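O-methyltransferase, putative (Bacillus cereus, PDB 3DUW) probably transfers a methyl group from S-adenosylmethionine to a hydroxyl group of its substrate, and binds the product S-adenosylhomocysteine. Local coordinates at residues L76-S81 / E104-N109; A9-V14 / S43-K48; L29-A34 / A96-S101; W152-S157 / P198-T203; R189-I194 / A202-T207. One frame throughout, in Å; residues are numbered along the deposited sequence.

Contact 1. Residues L76-S81 / E104-N109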
# COMPACT_ATOMS: atom_id res chain seq x y z
N LEU A 76 -6.22 5.28 -11.86
CA LEU A 76 -6.25 3.85 -12.14
C LEU A 76 -5.97 3.56 -13.61
O LEU A 76 -5.15 2.71 -13.95
CB LEU A 76 -7.61 3.26 -11.75
CG LEU A 76 -7.92 3.18 -10.25
CD1 LEU A 76 -9.39 2.89 -10.04
CD2 LEU A 76 -7.07 2.10 -9.61
N ALA A 77 -6.66 4.28 -14.49
CA ALA A 77 -6.49 4.08 -15.92
C ALA A 77 -5.07 4.37 -16.38
O ALA A 77 -4.54 3.71 -17.27
CB ALA A 77 -7.47 4.96 -16.69
N ARG A 78 -4.43 5.35 -15.75
CA ARG A 78 -3.06 5.69 -16.13
C ARG A 78 -2.06 4.62 -15.72
O ARG A 78 -0.89 4.68 -16.11
CB ARG A 78 -2.69 7.05 -15.54
CG ARG A 78 -3.34 8.21 -16.26
CD ARG A 78 -3.01 9.53 -15.61
NE ARG A 78 -3.43 10.65 -16.45
CZ ARG A 78 -3.29 11.92 -16.11
NH1 ARG A 78 -2.75 12.25 -14.95
NH2 ARG A 78 -3.69 12.88 -16.94
N GLY A 79 -2.51 3.65 -14.94
CA GLY A 79 -1.63 2.57 -14.52
C GLY A 79 -1.64 1.42 -15.51
O GLY A 79 -0.83 0.50 -15.41
N LEU A 80 -2.57 1.47 -16.46
CA LEU A 80 -2.70 0.43 -17.49
C LEU A 80 -1.69 0.63 -18.62
O LEU A 80 -1.11 1.71 -18.75
CB LEU A 80 -4.12 0.45 -18.08
CG LEU A 80 -5.29 0.27 -17.12
CD1 LEU A 80 -6.59 0.58 -17.85
CD2 LEU A 80 -5.31 -1.15 -16.57
N SER A 81 -1.50 -0.40 -19.45
CA SER A 81 -0.55 -0.32 -20.56
C SER A 81 -1.07 -0.78 -21.92
O SER A 81 -1.44 0.05 -22.76
CB SER A 81 0.72 -1.12 -20.21
OG SER A 81 0.43 -2.49 -20.02
N GLU A 104 -12.68 12.09 -20.53
CA GLU A 104 -12.46 12.45 -21.93
C GLU A 104 -11.39 13.53 -22.03
O GLU A 104 -10.53 13.48 -22.91
CB GLU A 104 -13.76 12.94 -22.56
CG GLU A 104 -13.61 13.46 -23.98
CD GLU A 104 -13.10 12.40 -24.94
OE1 GLU A 104 -13.78 11.36 -25.10
OE2 GLU A 104 -12.02 12.60 -25.53
N ARG A 105 -11.44 14.51 -21.13
CA ARG A 105 -10.47 15.60 -21.15
C ARG A 105 -9.07 15.06 -20.86
O ARG A 105 -8.07 15.64 -21.27
CB ARG A 105 -10.85 16.68 -20.13
CG ARG A 105 -10.42 18.09 -20.55
CD ARG A 105 -10.89 19.18 -19.60
NE ARG A 105 -12.30 19.05 -19.25
CZ ARG A 105 -12.74 18.47 -18.14
NH1 ARG A 105 -11.88 17.98 -17.26
NH2 ARG A 105 -14.04 18.37 -17.91
N ALA A 106 -9.02 13.93 -20.15
CA ALA A 106 -7.75 13.30 -19.80
C ALA A 106 -7.34 12.32 -20.91
O ALA A 106 -6.33 11.62 -20.79
CB ALA A 106 -7.88 12.57 -18.47
N ASN A 107 -8.12 12.28 -21.98
CA ASN A 107 -7.86 11.41 -23.13
C ASN A 107 -7.77 9.93 -22.74
O ASN A 107 -6.86 9.23 -23.16
CB ASN A 107 -6.56 11.83 -23.83
CG ASN A 107 -6.65 13.21 -24.44
OD1 ASN A 107 -7.56 13.51 -25.21
ND2 ASN A 107 -5.70 14.07 -24.09
N LEU A 108 -8.74 9.47 -21.95
CA LEU A 108 -8.76 8.08 -21.50
C LEU A 108 -10.09 7.38 -21.79
O LEU A 108 -10.30 6.26 -21.35
CB LEU A 108 -8.46 8.02 -20.00
CG LEU A 108 -7.04 8.40 -19.60
CD1 LEU A 108 -6.98 8.68 -18.11
CD2 LEU A 108 -6.07 7.29 -19.99
N ASN A 109 -10.98 8.04 -22.52
CA ASN A 109 -12.27 7.45 -22.83
C ASN A 109 -12.13 6.13 -23.59
O ASN A 109 -13.04 5.30 -23.57
CB ASN A 109 -13.12 8.42 -23.65
CG ASN A 109 -12.36 9.01 -24.81
OD1 ASN A 109 -11.44 9.80 -24.62
ND2 ASN A 109 -12.73 8.61 -26.02
O HOH W 1 -4.29 10.74 -19.23

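Contact 2. Residues A9-V14 / S43-K48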
# COMPACT_ATOMS: atom_id res chain seq x y z
N ALA A 9 -0.07 19.30 5.98
CA ALA A 9 1.22 19.85 5.60
C ALA A 9 2.16 18.75 5.11
O ALA A 9 2.91 18.95 4.16
CB ALA A 9 1.85 20.58 6.78
N VAL A 10 2.13 17.59 5.77
CA VAL A 10 2.98 16.49 5.35
C VAL A 10 2.54 15.99 3.98
O VAL A 10 3.39 15.72 3.12
CB VAL A 10 2.95 15.34 6.38
CG1 VAL A 10 3.72 14.14 5.84
CG2 VAL A 10 3.57 15.81 7.69
N ASP A 11 1.24 15.89 3.75
CA ASP A 11 0.74 15.44 2.45
C ASP A 11 1.13 16.44 1.36
O ASP A 11 1.43 16.05 0.24
CB ASP A 11 -0.78 15.25 2.49
CG ASP A 11 -1.19 13.78 2.55
OD1 ASP A 11 -0.32 12.92 2.81
OD2 ASP A 11 -2.38 13.50 2.34
N GLN A 12 1.13 17.73 1.71
CA GLN A 12 1.50 18.76 0.75
C GLN A 12 2.97 18.58 0.36
O GLN A 12 3.34 18.74 -0.80
CB GLN A 12 1.29 20.16 1.34
CG GLN A 12 1.52 21.30 0.35
CD GLN A 12 0.52 21.29 -0.79
OE1 GLN A 12 -0.69 21.33 -0.56
NE2 GLN A 12 1.02 21.24 -2.01
N TYR A 13 3.80 18.26 1.35
CA TYR A 13 5.22 18.03 1.11
C TYR A 13 5.40 16.82 0.19
O TYR A 13 6.10 16.89 -0.82
CB TYR A 13 5.94 17.78 2.43
CG TYR A 13 7.38 17.32 2.25
CD1 TYR A 13 8.38 18.22 1.93
CD2 TYR A 13 7.72 15.96 2.36
CE1 TYR A 13 9.69 17.80 1.72
CE2 TYR A 13 9.03 15.53 2.15
CZ TYR A 13 10.01 16.45 1.83
OH TYR A 13 11.30 16.03 1.62
N VAL A 14 4.76 15.71 0.55
CA VAL A 14 4.86 14.49 -0.23
C VAL A 14 4.43 14.71 -1.68
O VAL A 14 5.11 14.30 -2.61
CB VAL A 14 3.99 13.36 0.39
CG1 VAL A 14 3.97 12.14 -0.52
CG2 VAL A 14 4.54 12.98 1.76
N SER A 43 -7.27 11.31 -2.30
CA SER A 43 -6.27 12.37 -2.28
C SER A 43 -5.26 12.07 -3.38
O SER A 43 -5.22 10.96 -3.92
CB SER A 43 -5.54 12.39 -0.94
OG SER A 43 -4.72 11.24 -0.82
N PRO A 44 -4.42 13.06 -3.74
CA PRO A 44 -3.44 12.81 -4.79
C PRO A 44 -2.48 11.66 -4.47
O PRO A 44 -2.16 10.85 -5.34
CB PRO A 44 -2.71 14.15 -4.91
CG PRO A 44 -3.79 15.14 -4.56
CD PRO A 44 -4.45 14.48 -3.37
N THR A 45 -2.02 11.59 -3.22
CA THR A 45 -1.09 10.53 -2.83
C THR A 45 -1.78 9.17 -2.83
O THR A 45 -1.14 8.15 -3.13
CB THR A 45 -0.47 10.81 -1.44
OG1 THR A 45 -1.51 11.06 -0.48
CG2 THR A 45 0.46 12.01 -1.51
N GLN A 46 -3.06 9.14 -2.50
CA GLN A 46 -3.82 7.89 -2.52
C GLN A 46 -4.04 7.49 -3.98
O GLN A 46 -3.97 6.32 -4.33
CB GLN A 46 -5.18 8.07 -1.82
CG GLN A 46 -5.07 8.28 -0.33
CD GLN A 46 -6.38 8.69 0.30
OE1 GLN A 46 -7.36 8.98 -0.39
NE2 GLN A 46 -6.40 8.74 1.63
N GLY A 47 -4.33 8.48 -4.83
CA GLY A 47 -4.52 8.18 -6.24
C GLY A 47 -3.26 7.59 -6.84
O GLY A 47 -3.33 6.62 -7.59
N LYS A 48 -2.11 8.16 -6.51
CA LYS A 48 -0.87 7.63 -7.06
C LYS A 48 -0.58 6.25 -6.50
O LYS A 48 -0.00 5.41 -7.18
CB LYS A 48 0.31 8.56 -6.80
CG LYS A 48 1.54 8.12 -7.57
CD LYS A 48 2.56 9.22 -7.72
CE LYS A 48 3.67 8.78 -8.65
NZ LYS A 48 4.69 9.84 -8.81
O HOH W 2 -3.83 11.27 1.73
O HOH W 3 -0.29 10.49 1.86
O HOH W 4 -2.39 13.76 -0.76

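Contact 3. Residues L29-A34 / A96-S101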
# COMPACT_ATOMS: atom_id res chain seq x y z
N LEU A 29 -10.51 18.36 -10.69
CA LEU A 29 -10.98 18.73 -9.36
C LEU A 29 -11.73 20.07 -9.37
O LEU A 29 -12.69 20.25 -8.62
CB LEU A 29 -9.80 18.78 -8.38
CG LEU A 29 -9.14 17.42 -8.11
CD1 LEU A 29 -7.87 17.61 -7.28
CD2 LEU A 29 -10.12 16.49 -7.41
N GLN A 30 -11.29 21.00 -10.21
CA GLN A 30 -11.96 22.30 -10.31
C GLN A 30 -13.37 22.13 -10.87
O GLN A 30 -14.31 22.77 -10.40
CB GLN A 30 -11.17 23.25 -11.21
CG GLN A 30 -9.87 23.75 -10.59
CD GLN A 30 -9.00 24.49 -11.60
OE1 GLN A 30 -7.95 25.02 -11.25
NE2 GLN A 30 -9.44 24.53 -12.85
N VAL A 31 -13.51 21.28 -11.89
CA VAL A 31 -14.81 21.04 -12.49
C VAL A 31 -15.72 20.33 -11.47
O VAL A 31 -16.88 20.68 -11.33
CB VAL A 31 -14.69 20.19 -13.77
CG1 VAL A 31 -16.06 19.77 -14.27
CG2 VAL A 31 -13.96 21.00 -14.85
N ASN A 32 -15.17 19.35 -10.76
CA ASN A 32 -15.97 18.64 -9.76
C ASN A 32 -16.53 19.63 -8.74
O ASN A 32 -17.71 19.59 -8.39
CB ASN A 32 -15.11 17.58 -9.03
CG ASN A 32 -14.81 16.37 -9.89
OD1 ASN A 32 -15.27 16.26 -11.03
ND2 ASN A 32 -14.03 15.43 -9.34
N ALA A 33 -15.67 20.54 -8.26
CA ALA A 33 -16.08 21.53 -7.28
C ALA A 33 -17.10 22.52 -7.85
O ALA A 33 -18.07 22.87 -7.18
CB ALA A 33 -14.86 22.29 -6.76
N ALA A 34 -16.87 22.98 -9.07
CA ALA A 34 -17.79 23.92 -9.70
C ALA A 34 -19.17 23.28 -9.82
O ALA A 34 -20.19 23.97 -9.73
CB ALA A 34 -17.28 24.32 -11.07
N ALA A 96 -21.88 10.72 -13.13
CA ALA A 96 -21.41 9.91 -14.24
C ALA A 96 -21.05 10.73 -15.46
O ALA A 96 -20.01 10.50 -16.08
CB ALA A 96 -22.45 8.86 -14.60
N ASP A 97 -21.89 11.69 -15.82
CA ASP A 97 -21.59 12.51 -16.99
C ASP A 97 -20.41 13.43 -16.77
O ASP A 97 -19.64 13.69 -17.70
CB ASP A 97 -22.81 13.31 -17.43
CG ASP A 97 -23.73 12.51 -18.31
OD1 ASP A 97 -23.23 11.62 -19.03
OD2 ASP A 97 -24.96 12.76 -18.29
N ILE A 98 -20.25 13.92 -15.55
CA ILE A 98 -19.12 14.78 -15.23
C ILE A 98 -17.87 13.91 -15.31
O ILE A 98 -16.85 14.34 -15.85
CB ILE A 98 -19.27 15.42 -13.83
CG1 ILE A 98 -20.40 16.46 -13.87
CG2 ILE A 98 -17.95 16.07 -13.39
CD1 ILE A 98 -20.72 17.08 -12.53
N ALA A 99 -17.95 12.69 -14.79
CA ALA A 99 -16.82 11.77 -14.83
C ALA A 99 -16.42 11.47 -16.28
O ALA A 99 -15.25 11.52 -16.63
CB ALA A 99 -17.17 10.47 -14.10
N ARG A 100 -17.40 11.16 -17.13
CA ARG A 100 -17.12 10.88 -18.53
C ARG A 100 -16.42 12.07 -19.17
O ARG A 100 -15.50 11.90 -19.96
CB ARG A 100 -18.41 10.58 -19.30
CG ARG A 100 -19.09 9.30 -18.89
CD ARG A 100 -20.24 8.93 -19.83
NE ARG A 100 -20.93 7.74 -19.35
CZ ARG A 100 -22.00 7.75 -18.56
NH1 ARG A 100 -22.54 8.91 -18.16
NH2 ARG A 100 -22.51 6.61 -18.11
N SER A 101 -16.85 13.27 -18.80
CA SER A 101 -16.27 14.49 -19.34
C SER A 101 -14.83 14.66 -18.88
O SER A 101 -13.96 15.02 -19.67
CB SER A 101 -17.12 15.69 -18.92
OG SER A 101 -18.47 15.53 -19.34

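Contact 4. Residues W152-S157 / P198-T203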
# COMPACT_ATOMS: atom_id res chain seq x y z
N TRP A 152 -19.62 -9.57 -4.77
CA TRP A 152 -19.60 -9.42 -6.22
C TRP A 152 -18.16 -9.39 -6.72
O TRP A 152 -17.84 -9.94 -7.77
CB TRP A 152 -20.32 -8.15 -6.66
CG TRP A 152 -21.77 -8.36 -6.94
CD1 TRP A 152 -22.83 -7.86 -6.24
CD2 TRP A 152 -22.33 -9.15 -8.00
NE1 TRP A 152 -24.01 -8.29 -6.80
CE2 TRP A 152 -23.73 -9.08 -7.88
CE3 TRP A 152 -21.77 -9.90 -9.04
CZ2 TRP A 152 -24.59 -9.74 -8.76
CZ3 TRP A 152 -22.63 -10.56 -9.92
CH2 TRP A 152 -24.03 -10.47 -9.77
N ALA A 153 -17.29 -8.73 -5.97
CA ALA A 153 -15.88 -8.64 -6.35
C ALA A 153 -15.29 -10.04 -6.44
O ALA A 153 -14.60 -10.37 -7.40
CB ALA A 153 -15.11 -7.81 -5.32
N LEU A 154 -15.57 -10.86 -5.44
CA LEU A 154 -15.07 -12.23 -5.40
C LEU A 154 -15.61 -13.01 -6.60
O LEU A 154 -14.89 -13.75 -7.26
CB LEU A 154 -15.51 -12.92 -4.11
CG LEU A 154 -14.45 -13.60 -3.25
CD1 LEU A 154 -15.15 -14.52 -2.25
CD2 LEU A 154 -13.48 -14.38 -4.11
N LYS A 155 -16.90 -12.81 -6.86
CA LYS A 155 -17.59 -13.49 -7.95
C LYS A 155 -17.01 -13.13 -9.32
O LYS A 155 -16.92 -13.98 -10.21
CB LYS A 155 -19.08 -13.12 -7.90
CG LYS A 155 -19.99 -13.98 -8.78
CD LYS A 155 -21.45 -13.62 -8.53
CE LYS A 155 -22.39 -14.59 -9.22
NZ LYS A 155 -23.82 -14.29 -8.92
N LEU A 156 -16.60 -11.87 -9.49
CA LEU A 156 -16.06 -11.40 -10.75
C LEU A 156 -14.53 -11.36 -10.79
O LEU A 156 -13.95 -10.77 -11.70
CB LEU A 156 -16.61 -10.01 -11.06
CG LEU A 156 -18.14 -9.92 -11.08
CD1 LEU A 156 -18.58 -8.48 -11.28
CD2 LEU A 156 -18.68 -10.81 -12.20
N SER A 157 -13.90 -12.02 -9.83
CA SER A 157 -12.44 -12.03 -9.75
C SER A 157 -11.80 -13.28 -10.36
O SER A 157 -12.48 -14.13 -10.93
CB SER A 157 -12.01 -11.95 -8.28
OG SER A 157 -12.34 -13.14 -7.59
N PRO A 198 -12.32 -17.94 2.96
CA PRO A 198 -10.98 -18.54 2.90
C PRO A 198 -10.19 -18.19 1.65
O PRO A 198 -8.96 -18.26 1.65
CB PRO A 198 -11.28 -20.04 2.98
CG PRO A 198 -12.55 -20.09 3.76
CD PRO A 198 -13.35 -18.97 3.14
N ARG A 199 -10.89 -17.80 0.59
CA ARG A 199 -10.22 -17.47 -0.66
C ARG A 199 -9.64 -16.05 -0.69
O ARG A 199 -9.06 -15.65 -1.69
CB ARG A 199 -11.19 -17.65 -1.82
CG ARG A 199 -12.51 -16.93 -1.64
CD ARG A 199 -13.57 -17.44 -2.59
NE ARG A 199 -13.17 -17.33 -3.99
CZ ARG A 199 -14.01 -17.41 -5.02
NH1 ARG A 199 -15.30 -17.59 -4.80
NH2 ARG A 199 -13.55 -17.30 -6.26
N VAL A 200 -9.78 -15.31 0.41
CA VAL A 200 -9.27 -13.94 0.45
C VAL A 200 -8.43 -13.66 1.70
O VAL A 200 -8.86 -13.94 2.82
CB VAL A 200 -10.43 -12.92 0.41
CG1 VAL A 200 -9.89 -11.50 0.44
CG2 VAL A 200 -11.27 -13.13 -0.84
N SER A 201 -7.24 -13.12 1.49
CA SER A 201 -6.33 -12.76 2.57
C SER A 201 -6.16 -11.25 2.50
O SER A 201 -5.93 -10.70 1.42
CB SER A 201 -4.98 -13.45 2.40
OG SER A 201 -4.37 -13.09 1.17
N ALA A 202 -6.27 -10.57 3.64
CA ALA A 202 -6.18 -9.12 3.63
C ALA A 202 -5.53 -8.50 4.85
O ALA A 202 -5.31 -9.15 5.87
CB ALA A 202 -7.59 -8.54 3.47
N THR A 203 -5.23 -7.22 4.70
CA THR A 203 -4.70 -6.41 5.78
C THR A 203 -5.36 -5.05 5.61
O THR A 203 -6.06 -4.80 4.63
CB THR A 203 -3.17 -6.24 5.73
OG1 THR A 203 -2.74 -5.63 6.96
CG2 THR A 203 -2.74 -5.36 4.55
O HOH W 5 -11.27 -16.04 -8.31

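Contact 5. Residues R189-I194 / A202-T207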
# COMPACT_ATOMS: atom_id res chain seq x y z
N ARG A 189 -19.12 -5.16 8.62
CA ARG A 189 -19.64 -6.36 7.97
C ARG A 189 -18.63 -6.83 6.92
O ARG A 189 -18.44 -8.03 6.71
CB ARG A 189 -20.97 -6.05 7.27
CG ARG A 189 -22.13 -5.62 8.16
CD ARG A 189 -22.56 -6.74 9.10
NE ARG A 189 -21.73 -6.78 10.30
CZ ARG A 189 -21.75 -5.85 11.24
NH1 ARG A 189 -22.57 -4.81 11.13
NH2 ARG A 189 -20.96 -5.95 12.30
N PHE A 190 -17.99 -5.87 6.27
CA PHE A 190 -16.98 -6.10 5.24
C PHE A 190 -15.76 -6.83 5.82
O PHE A 190 -15.33 -7.85 5.28
CB PHE A 190 -16.60 -4.74 4.64
CG PHE A 190 -15.59 -4.78 3.53
CD1 PHE A 190 -15.72 -5.65 2.45
CD2 PHE A 190 -14.54 -3.87 3.52
CE1 PHE A 190 -14.82 -5.60 1.38
CE2 PHE A 190 -13.64 -3.81 2.46
CZ PHE A 190 -13.77 -4.67 1.39
N TYR A 191 -15.22 -6.33 6.93
CA TYR A 191 -14.07 -6.97 7.58
C TYR A 191 -14.44 -8.41 7.94
O TYR A 191 -13.69 -9.35 7.68
CB TYR A 191 -13.70 -6.23 8.87
CG TYR A 191 -12.83 -5.00 8.71
CD1 TYR A 191 -11.43 -5.09 8.74
CD2 TYR A 191 -13.40 -3.73 8.60
CE1 TYR A 191 -10.63 -3.95 8.67
CE2 TYR A 191 -12.61 -2.59 8.53
CZ TYR A 191 -11.22 -2.71 8.57
OH TYR A 191 -10.43 -1.58 8.53
N GLU A 192 -15.61 -8.58 8.55
CA GLU A 192 -16.09 -9.89 8.96
C GLU A 192 -16.23 -10.87 7.80
O GLU A 192 -15.86 -12.03 7.91
CB GLU A 192 -17.42 -9.75 9.69
CG GLU A 192 -17.31 -9.07 11.05
CD GLU A 192 -18.63 -8.51 11.54
OE1 GLU A 192 -19.68 -8.87 10.98
OE2 GLU A 192 -18.62 -7.71 12.50
N LEU A 193 -16.78 -10.41 6.68
CA LEU A 193 -16.95 -11.28 5.52
C LEU A 193 -15.62 -11.71 4.94
O LEU A 193 -15.46 -12.85 4.50
CB LEU A 193 -17.79 -10.58 4.46
CG LEU A 193 -19.29 -10.69 4.74
CD1 LEU A 193 -20.05 -9.77 3.80
CD2 LEU A 193 -19.73 -12.14 4.57
N ILE A 194 -14.66 -10.79 4.92
CA ILE A 194 -13.33 -11.11 4.41
C ILE A 194 -12.75 -12.24 5.27
O ILE A 194 -12.18 -13.19 4.75
CB ILE A 194 -12.40 -9.88 4.48
CG1 ILE A 194 -12.87 -8.83 3.48
CG2 ILE A 194 -10.96 -10.29 4.21
CD1 ILE A 194 -12.16 -7.49 3.61
N ALA A 202 -6.27 -10.57 3.64
CA ALA A 202 -6.18 -9.12 3.63
C ALA A 202 -5.53 -8.50 4.85
O ALA A 202 -5.31 -9.15 5.87
CB ALA A 202 -7.59 -8.54 3.47
N THR A 203 -5.23 -7.22 4.70
CA THR A 203 -4.70 -6.41 5.78
C THR A 203 -5.36 -5.05 5.61
O THR A 203 -6.06 -4.80 4.63
CB THR A 203 -3.17 -6.24 5.73
OG1 THR A 203 -2.74 -5.63 6.96
CG2 THR A 203 -2.74 -5.36 4.55
N ALA A 204 -5.16 -4.18 6.59
CA ALA A 204 -5.70 -2.83 6.51
C ALA A 204 -4.70 -1.89 7.16
O ALA A 204 -4.13 -2.20 8.21
CB ALA A 204 -7.05 -2.72 7.22
N LEU A 205 -4.46 -0.75 6.52
CA LEU A 205 -3.57 0.25 7.07
C LEU A 205 -4.40 1.49 7.37
O LEU A 205 -5.29 1.86 6.60
CB LEU A 205 -2.45 0.62 6.08
CG LEU A 205 -1.44 -0.47 5.70
CD1 LEU A 205 -0.37 0.12 4.79
CD2 LEU A 205 -0.80 -1.05 6.96
N GLN A 206 -4.13 2.10 8.52
CA GLN A 206 -4.82 3.33 8.89
C GLN A 206 -3.95 4.43 8.32
O GLN A 206 -2.72 4.39 8.43
CB GLN A 206 -4.87 3.48 10.41
CG GLN A 206 -5.47 2.31 11.15
CD GLN A 206 -5.47 2.54 12.65
OE1 GLN A 206 -6.03 3.52 13.13
NE2 GLN A 206 -4.83 1.65 13.38
N THR A 207 -4.57 5.43 7.70
CA THR A 207 -3.81 6.52 7.11
C THR A 207 -4.31 7.87 7.58
O THR A 207 -5.45 8.01 8.03
CB THR A 207 -3.90 6.52 5.57
OG1 THR A 207 -5.24 6.83 5.15
CG2 THR A 207 -3.49 5.16 5.01

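Contact 1. Residues L76-S81 / E104-N109
In the Rossmann-like fold of this methyltransferase, two helices that run between neighbouring parallel strands lie side by side, and the chain at and just after their last turns meets through A77, R78 and L108. L108 follows a Schellman motif: N107 leaves helix 93-105 with positive phi, N107 N bonding back to E104 O at 2.8 Å, and the chain then turns so that L108 faces the other segment. With its CG placed opposite the carbonyl carbon (chi1 -68°), L108 sends CD1 across to A77 CB at 4.0 Å. The same L108 methyl lies 4.1 Å from R78 CG, the leucine and the arginine side chains crossing at about a right angle. Alanine suits a place where a single methyl meets the leucine, while R78 CG gives it a second apolar neighbour. Beyond CG the arginine is extended as far as NE, which carries its charged end past L108 and A106. There a water lies in the guanidinium plane, at its edge; it accepts from R78 NE at 2.9 Å and donates to A106 O at 2.7 Å, a polar bridge joining the two segments. The principal charged partner of R78 is D22, through NH1. Around this junction, A77 also rests on V86 of strand 85-90, while R78 and A106 both touch T24 of helix 23-34 and R78 reaches Q51 of helix 44-57.

Contact 2. Residues A9-V14 / S43-K48
V14 and T45 touch methyl to methyl, V14 CG1 to T45 CG2 at 3.6 Å, where the N-terminal helix 4-18 packs beside the capped start of helix 44-57. Threonine suits this border between apolar and polar surroundings: OG1 sits between the backbone N and the carbonyl carbon (chi1 52°), facing the carboxylate of D11, while CG2 is left to pack on V14. D11 OD2 is 3.8 Å from T45 OG1, so water carries the link. One water donates to D11 OD2 at 2.7 Å and also bonds S43 OG and T45 OG1; a second spans D11 OD1 and T45 OG1; a third bonds T45 OG1 and, weakly, D11 OD2. The buried carboxylate is held further by S210 N at OD2 and, at OD1, by Q206 NE2 of the second subunit; V14 packs on A204 of that subunit, so this pair of helices belongs to the dimer interface. What positions S43 is a capping box with Q46. S43 OG accepts from Q46 N at 3.2 Å, and in return S43 N donates to Q46 OE1 at 3.0 Å, nearly straight at 169° but meeting the oxygen from above its carbonyl plane.

Contact 3. Residues L29-A34 / A96-S101
Next to I98, the residue that meets N32 and V31 across this contact, the carbonyl oxygen of D97 is gripped twice by S101. S101 OG donates to D97 O at 2.7 Å, and S101 N, in the regular helical bond, reaches the same oxygen from the opposite face of its plane. A serine can fold back in this way, placing its proton on a carbonyl of the preceding turn. I98 turns instead to helix 23-34. The I98 CG2 branch, set opposite the backbone N, does the touching: it lies 3.6 Å from N32 OD1 and 4.2 Å from V31 CG1. At N32 the amide oxygen comes beside the isoleucine methyl, the two side chains meeting at a slant, and its polar atoms have partners besides: OD1 has a weak bond from N102 ND2, and ND2 a weak bond to D41. An asparagine thus offers an acceptor to one helix and a donor to the loop, while I98 supplies the apolar surface for V31. Elsewhere on helix 93-105, R100 NH1 forms a salt bridge with D97 OD1 at 2.9 Å, while R100 NH2 bonds to V114 O and T116 OG1 of strand 112-116. Here helix 23-34 lies against a helix of the Rossmann-like core close to the cofactor pocket, the side chain of N32 being about 6 Å from the bound S-adenosylhomocysteine.

Contact 4. Residues W152-S157 / P198-T203
R199 and L154 are brought together by their torsions: R199 places CG between its backbone N and carbonyl carbon (chi1 53°) and bends again at chi3, while L154 alone is unstaggered, with a chi1 of -128°. The contact joins the end of helix 146-155 to the start of strand 200-209, the edge strand of the methyltransferase sheet within this chain, antiparallel to its neighbour 214-221. The two side chains approach from opposite directions and, as modelled, L154 CD2 lies over one face of the R199 guanidinium, offset toward its rim. The 3.0 Å between L154 CD2 and R199 NE is very short for such a pair, so with the odd leucine torsion the exact placing of these side chains is doubtful. L154 CG packs 4.0 Å from V200 CG2. Leucine and the beta-branched valine suit this buried side, which V221 of strand 214-221 and I194 of helix 182-196 also line, whereas the long, flexible R199 covers the leucine from the exposed loop before the strand. A water donates to S157 OG at 3.2 Å and weakly accepts from R199 NH2. S157 OG itself donates to L154 O at 2.6 Å, and S157 N reaches that oxygen from the same face of its plane.

Contact 5. Residues R189-I194 / A202-T207
A202, I194 and A204 carry most of this contact, the two strand alanines each receiving a larger helix side chain. I194 CG2 comes to 3.9 Å from A202 CB; that branch is the one opposite the isoleucine's backbone N, while CG1 turns back along the helix. I194 CD1 then sits 3.8 Å above the F190 ring plane, over the centre. Two residues on from A202, A204 CB meets the outer part of its partner's ring, 4.1 Å from Y191 CE1 and 3.8 Å from Y191 OH. Strand alternation sets this spacing: A202 and A204 point at helix 182-196, which covers this face of the Rossmann-like sheet's outermost strand within this chain, and T203 and L205 point away. With nothing beyond CB, the alanines let the helix lie near the strand. T203 OG1 bonds to T45 O of the second subunit, and Q206 and T207 pair with a strand of that subunit in an antiparallel ladder that carries the sheet across the dimer. The Y191 ring meets Y13 of the second subunit edge-to-face, and its OH bonds to V168 O. Elsewhere on the helix, R189 grips E192 side-on, R189 NE reaching E192 OE1 at 3.0 Å and NH2 reaching OE2.

In the fold
Contacts 1 and 3 share helix 93-105 and touch through R105 and V31, with centres 15 Å apart. Contacts 4 and 5 share A202 and T203 of strand 200-209, with centres 12 Å apart; their centres lie 31 and 30 Å from that of contact 3, on the opposite side of the chain's centre. Contact 2 comes between the two pairs, its centre 20 and 21 Å from those of contacts 1 and 3, and it touches contact 5 through Q46 and T207. Along the chain, contacts 1 and 3 interleave, as do 2 and 3, so the N-terminal helices are joined to later parts of the chain, whereas 4 and 5 follow, ending on one strand. Contacts 2, 4 and 5 reach the second subunit.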